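Local coordinates for D-xylonate dehydratase (Caulobacter crescentus, PDB 5OYN), which catalyses the dehydration of D-xylonate to 2-dehydro-3-deoxy-D-arabinonate in D-xylose degradation, using a [2Fe-2S] cluster and magnesium, and also dehydrates D-gluconate, at residues R310-Y313 with D314-L317; A402-S406 with S407-E411; Q477-D480 with H481-K484. All blocks are in the same frame, centred on the assembly; numbering follows the deposited sequence.

How the contacts relate
Three local contacts, each within one continuous stretch and met in the order contact 1, contact 2 and contact 3 along the chain, lie where a helix or strand meets a loop. Contact 1 lies at the C-terminal end of helix 306-312 and in the loop after it, in the N-terminal part of the dehydratase, whereas contacts 2 and 3 belong to the C-terminal part. Contact 2 leaves strand 401-404 of an antiparallel sheet, and contact 3 opens helix 480-484. The centres of contacts 1 and 2 are 12 Å apart and the two touch, Tyr313 CE1 packing 3.4 Å from Ser406 OG, so the two parts meet here. Contact 3 is more peripheral, its centre 20 Å from that of contact 2 and 32 Å from that of contact 1.

Contact 1: R310-Y313 with D314-L317; sequences RAAY and DIPL
Ile315 and Ala312 meet through both main chain and side chains. The amide N of Ile315 donates to the carbonyl O of Ala312 at 3.1 Å, with an N-H...O angle of 155°. The donor stands above the carbonyl plane, about 54° out of it, and so is not on a lone pair. Ile315 CG1 also comes 4.2 Å from Ala312 CB. Its first torsion explains the meeting: CG1 lies anti to the carbonyl carbon and beside the backbone N (chi1 -55°), which turns that branch back to Ala312, while CG2 is anti to the backbone N. Both side chains also pack on helix 270-282, Ala312 against Ile277 and Ile315 against Ala281 and Ala282. At the corner of the turn, Asp314 OD1 forms a salt bridge with Arg350, which ties down the carboxylate. One step earlier, Tyr313 N donates to Arg310 O at 3.2 Å. Backbone hydrogen bonds of Tyr313 with Gly390 and of Ile315 with Ala389 then anchor the corner to the neighbouring loop. The whole is a type I beta turn, from Ala312 to Ile315, by which the chain leaves helix 306-312.

Contact 2: A402-S406 with S407-E411; sequences AIMKS and SVIGE
Met404 meets Ile409 and Lys405 meets Val408 in a buried local turn, where the chain leaves strand 401-404 and heads for helix 411-417. That strand is the middle one of a three-stranded antiparallel sheet, between strands 392-393 and 507-511, and Gly410 takes the N-cap position of the helix that follows. A single weak backbone hydrogen bond spans the turn, from Ile409 N to Ser406 O at 3.4 Å; it is long but almost straight, with an angle of 175° at the hydrogen.

The side chains divide into two groups. In the first, the Lys405 chain runs fully extended, with CG anti to the backbone N (chi1 -151°), and this carries its aliphatic length past Val408. Its CE lies 3.5 Å from Val408 CG2, and CD follows at 3.9 Å from the same methyl. Ser407 OG lies alongside, 4.0 Å from Lys405 CG. In the second group, Met404 and Ile409 meet at about a right angle, methyl to methyl, with Met404 CE 4.2 Å from Ile409 CD1. This CD1 also reaches back over the turn, 3.6 Å from Ser406 O. Beyond the turn, Ser406 OG is hydrogen-bonded to Gly390 O, and Lys405 NZ makes a weak hydrogen bond with Ala502 O.

Replacing Lys405 by an alanine would probably leave the Val408 methyl without its aliphatic cover and Ala502 O without its weak bond from the amine. The lysine side chain is about 10 Å from the bound magnesium ion, too far to be a ligand. Its chemistry here is dual: the methylenes serve as apolar packing on Val408, while the amine of this buried residue makes a weak bond to the main-chain carbonyl of Ala502.

Contact 3: Q477-D480 with H481-K484; sequences QPPD and HLLK
Pro479, at the N-cap position, and Asp480 offer their carbonyls to the first turn of helix 480-484. Leu483 N donates to Pro479 O at 3.1 Å, in the carbonyl plane and nearly straight (167° at the hydrogen). A weak second bond reaches the same oxygen from Leu482 N at 3.2 Å, bent to 123°, so two N-H groups share one acceptor. Lys484 N donates to Asp480 O at 2.8 Å, almost in line with the C=O bond.

The two prolines that lead into the helix pack on its leucines. Pro479 and Leu482 lie side by side, pointing the same way, with the ring CD of Pro479 3.6 Å from Leu482 CD1. Pro478 CB touches both leucines, 4.1 Å from Leu482 CB and 4.3 Å from Leu483 CG. Leu483 has CG anti to the carbonyl carbon (chi1 -83°), which, with an extended second torsion, brings CD1 back to Gln477. There the glutamine side chain crosses it at about a right angle, with Gln477 NE2 3.4 Å from Leu483 CD1.

Neighbouring residues hold the opening of the helix. Asn445 OD1 accepts from Asp480 N, and Tyr440 OH is hydrogen-bonded to Gln477 O.

The Asp480 carboxylate and the Lys484 amine have opposite charges, but with Asp480 OD2 5.7 Å from Lys484 NZ they form no direct salt bridge. An acidic group in the first turn would probably interact favourably with the positive end of the helix dipole. The helix start thus combines main-chain hydrogen bonding with apolar packing of prolines on leucines, while any attraction between aspartate and lysine acts only at a distance.

Contact 1: R310-Y313 with D314-L317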
# COMPACT_ATOMS: atom_id res chain seq x y z
N ARG A 310 32.12 29.91 -18.50
CA ARG A 310 32.63 30.35 -19.80
C ARG A 310 33.29 29.22 -20.56
O ARG A 310 33.24 29.18 -21.80
CB ARG A 310 33.63 31.51 -19.66
CG ARG A 310 33.04 32.79 -19.09
CD ARG A 310 34.02 33.85 -18.61
NE ARG A 310 33.30 35.11 -18.59
CZ ARG A 310 33.26 35.93 -17.54
NH1 ARG A 310 33.92 35.62 -16.42
NH2 ARG A 310 32.55 37.06 -17.61
N ALA A 311 33.93 28.30 -19.84
CA ALA A 311 34.54 27.13 -20.48
C ALA A 311 33.56 26.41 -21.41
O ALA A 311 33.94 25.99 -22.51
CB ALA A 311 35.05 26.18 -19.40
N ALA A 312 32.30 26.29 -20.99
CA ALA A 312 31.30 25.48 -21.67
C ALA A 312 30.41 26.26 -22.63
O ALA A 312 29.55 25.65 -23.28
CB ALA A 312 30.42 24.77 -20.62
N TYR A 313 30.59 27.57 -22.77
CA TYR A 313 29.72 28.36 -23.65
C TYR A 313 29.71 27.83 -25.08
O TYR A 313 28.65 27.80 -25.73
CB TYR A 313 30.15 29.83 -23.62
CG TYR A 313 29.35 30.72 -24.56
CD1 TYR A 313 27.96 30.76 -24.50
CD2 TYR A 313 29.99 31.52 -25.51
CE1 TYR A 313 27.23 31.57 -25.35
CE2 TYR A 313 29.27 32.33 -26.37
CZ TYR A 313 27.89 32.35 -26.28
OH TYR A 313 27.15 33.15 -27.13
N ASP A 314 30.86 27.41 -25.61
CA ASP A 314 30.96 27.00 -27.01
C ASP A 314 30.63 25.52 -27.21
O ASP A 314 31.13 24.92 -28.18
CB ASP A 314 32.34 27.32 -27.57
CG ASP A 314 33.45 26.50 -26.90
OD1 ASP A 314 33.17 25.77 -25.92
OD2 ASP A 314 34.61 26.61 -27.37
N ILE A 315 29.85 24.93 -26.32
CA ILE A 315 29.28 23.60 -26.55
C ILE A 315 28.04 23.75 -27.42
O ILE A 315 27.16 24.57 -27.10
CB ILE A 315 28.94 22.93 -25.23
CG1 ILE A 315 30.17 22.88 -24.31
CG2 ILE A 315 28.36 21.54 -25.49
CD1 ILE A 315 30.99 21.63 -24.41
N PRO A 316 27.92 23.02 -28.52
CA PRO A 316 26.69 23.09 -29.32
C PRO A 316 25.54 22.36 -28.63
O PRO A 316 25.73 21.48 -27.78
CB PRO A 316 27.07 22.40 -30.63
CG PRO A 316 28.18 21.45 -30.26
CD PRO A 316 28.88 22.02 -29.04
N LEU A 317 24.32 22.76 -29.00
CA LEU A 317 23.10 22.14 -28.51
C LEU A 317 22.81 20.90 -29.34
O LEU A 317 22.66 20.99 -30.56
CB LEU A 317 21.94 23.12 -28.61
CG LEU A 317 20.55 22.51 -28.45
CD1 LEU A 317 20.34 22.06 -27.01
CD2 LEU A 317 19.47 23.49 -28.89

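Contact 2: A402-S406 with S407-E411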
# COMPACT_ATOMS: atom_id res chain seq x y z
N ALA A 402 25.82 37.15 -14.02
CA ALA A 402 24.50 36.71 -14.47
C ALA A 402 24.76 35.78 -15.65
O ALA A 402 25.87 35.75 -16.18
CB ALA A 402 23.59 37.86 -14.88
N ILE A 403 23.74 35.01 -16.03
CA ILE A 403 23.86 34.10 -17.16
C ILE A 403 22.68 34.31 -18.09
O ILE A 403 21.59 34.72 -17.67
CB ILE A 403 23.96 32.63 -16.73
CG1 ILE A 403 22.79 32.26 -15.82
CG2 ILE A 403 25.28 32.35 -16.05
CD1 ILE A 403 22.72 30.78 -15.55
N MET A 404 22.91 34.04 -19.38
CA MET A 404 21.90 34.19 -20.41
C MET A 404 21.63 32.83 -21.04
O MET A 404 22.57 32.06 -21.28
CB MET A 404 22.34 35.19 -21.47
CG MET A 404 21.21 35.77 -22.30
SD MET A 404 21.81 36.25 -23.93
CE MET A 404 20.32 36.75 -24.77
N LYS A 405 20.36 32.53 -21.31
CA LYS A 405 20.01 31.23 -21.89
C LYS A 405 20.29 31.29 -23.39
O LYS A 405 19.45 31.69 -24.19
CB LYS A 405 18.56 30.87 -21.61
CG LYS A 405 18.34 29.34 -21.54
CD LYS A 405 16.99 28.91 -20.92
CE LYS A 405 16.64 27.47 -21.32
NZ LYS A 405 15.61 26.79 -20.46
N SER A 406 21.50 30.89 -23.76
CA SER A 406 21.89 30.94 -25.16
C SER A 406 21.13 29.93 -26.00
O SER A 406 20.88 30.18 -27.18
CB SER A 406 23.39 30.70 -25.30
OG SER A 406 24.08 31.30 -24.22
N SER A 407 20.79 28.77 -25.42
CA SER A 407 20.18 27.67 -26.18
C SER A 407 18.82 28.02 -26.72
O SER A 407 18.30 27.31 -27.58
CB SER A 407 20.06 26.42 -25.31
OG SER A 407 19.02 26.58 -24.37
N VAL A 408 18.26 29.13 -26.27
CA VAL A 408 16.86 29.46 -26.47
C VAL A 408 16.66 30.73 -27.30
O VAL A 408 15.51 31.10 -27.60
CB VAL A 408 16.18 29.54 -25.08
CG1 VAL A 408 14.99 30.44 -25.03
CG2 VAL A 408 15.83 28.12 -24.61
N ILE A 409 17.74 31.33 -27.80
CA ILE A 409 17.61 32.49 -28.68
C ILE A 409 16.88 32.07 -29.94
O ILE A 409 17.35 31.20 -30.69
CB ILE A 409 18.99 33.09 -29.00
CG1 ILE A 409 19.53 33.87 -27.80
CG2 ILE A 409 18.90 34.02 -30.18
CD1 ILE A 409 21.02 33.78 -27.65
N GLY A 410 15.73 32.67 -30.19
CA GLY A 410 15.00 32.38 -31.40
C GLY A 410 15.60 33.09 -32.59
O GLY A 410 16.32 34.08 -32.46
N GLU A 411 15.31 32.57 -33.79
CA GLU A 411 15.89 33.18 -34.98
C GLU A 411 15.30 34.57 -35.25
O GLU A 411 16.01 35.44 -35.76
CB GLU A 411 15.71 32.26 -36.18
CG GLU A 411 14.28 32.07 -36.61
CD GLU A 411 14.15 32.01 -38.12
OE1 GLU A 411 13.37 31.17 -38.62
OE2 GLU A 411 14.84 32.81 -38.80

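Contact 3: Q477-D480 with H481-K484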
# COMPACT_ATOMS: atom_id res chain seq x y z
N GLN A 477 6.81 38.63 -20.76
CA GLN A 477 6.40 38.65 -22.16
C GLN A 477 6.11 40.08 -22.63
O GLN A 477 5.80 40.96 -21.82
CB GLN A 477 5.17 37.77 -22.40
CG GLN A 477 3.87 38.27 -21.79
CD GLN A 477 2.67 37.47 -22.29
OE1 GLN A 477 2.78 36.26 -22.56
NE2 GLN A 477 1.52 38.13 -22.42
N PRO A 478 6.21 40.35 -23.94
CA PRO A 478 5.90 41.68 -24.47
C PRO A 478 4.50 42.11 -24.09
O PRO A 478 3.64 41.28 -23.79
CB PRO A 478 6.03 41.49 -25.99
CG PRO A 478 6.95 40.35 -26.16
CD PRO A 478 6.71 39.44 -24.99
N PRO A 479 4.23 43.42 -24.10
CA PRO A 479 2.85 43.89 -23.94
C PRO A 479 1.97 43.42 -25.08
O PRO A 479 2.44 42.97 -26.12
CB PRO A 479 2.99 45.42 -23.93
CG PRO A 479 4.44 45.68 -23.62
CD PRO A 479 5.20 44.53 -24.19
N ASP A 480 0.65 43.52 -24.86
CA ASP A 480 -0.29 42.90 -25.79
C ASP A 480 -0.17 43.51 -27.18
O ASP A 480 -0.15 42.79 -28.18
CB ASP A 480 -1.72 43.03 -25.27
CG ASP A 480 -1.92 42.38 -23.90
OD1 ASP A 480 -0.95 41.81 -23.35
OD2 ASP A 480 -3.05 42.47 -23.38
N HIS A 481 -0.07 44.84 -27.25
CA HIS A 481 -0.05 45.50 -28.55
C HIS A 481 1.11 45.01 -29.41
O HIS A 481 0.96 44.86 -30.63
CB HIS A 481 -0.03 47.03 -28.38
CG HIS A 481 1.31 47.61 -28.04
ND1 HIS A 481 1.61 48.10 -26.79
CD2 HIS A 481 2.41 47.82 -28.80
CE1 HIS A 481 2.85 48.56 -26.78
NE2 HIS A 481 3.36 48.40 -27.99
N LEU A 482 2.25 44.70 -28.79
CA LEU A 482 3.39 44.13 -29.52
C LEU A 482 3.15 42.67 -29.89
O LEU A 482 3.49 42.25 -31.00
CB LEU A 482 4.67 44.28 -28.70
CG LEU A 482 5.32 45.66 -28.77
CD1 LEU A 482 5.85 46.08 -27.41
CD2 LEU A 482 6.43 45.67 -29.80
N LEU A 483 2.58 41.89 -28.97
CA LEU A 483 2.24 40.50 -29.28
C LEU A 483 1.34 40.44 -30.50
O LEU A 483 1.56 39.62 -31.40
CB LEU A 483 1.57 39.83 -28.08
CG LEU A 483 2.53 39.28 -27.01
CD1 LEU A 483 1.83 38.97 -25.70
CD2 LEU A 483 3.30 38.08 -27.54
N LYS A 484 0.33 41.31 -30.56
CA LYS A 484 -0.59 41.31 -31.69
C LYS A 484 0.10 41.70 -33.00
O LYS A 484 -0.39 41.32 -34.07
CB LYS A 484 -1.78 42.24 -31.40
CG LYS A 484 -2.75 41.65 -30.37
CD LYS A 484 -3.86 42.61 -29.96
CE LYS A 484 -4.85 41.93 -29.00
NZ LYS A 484 -5.78 42.88 -28.31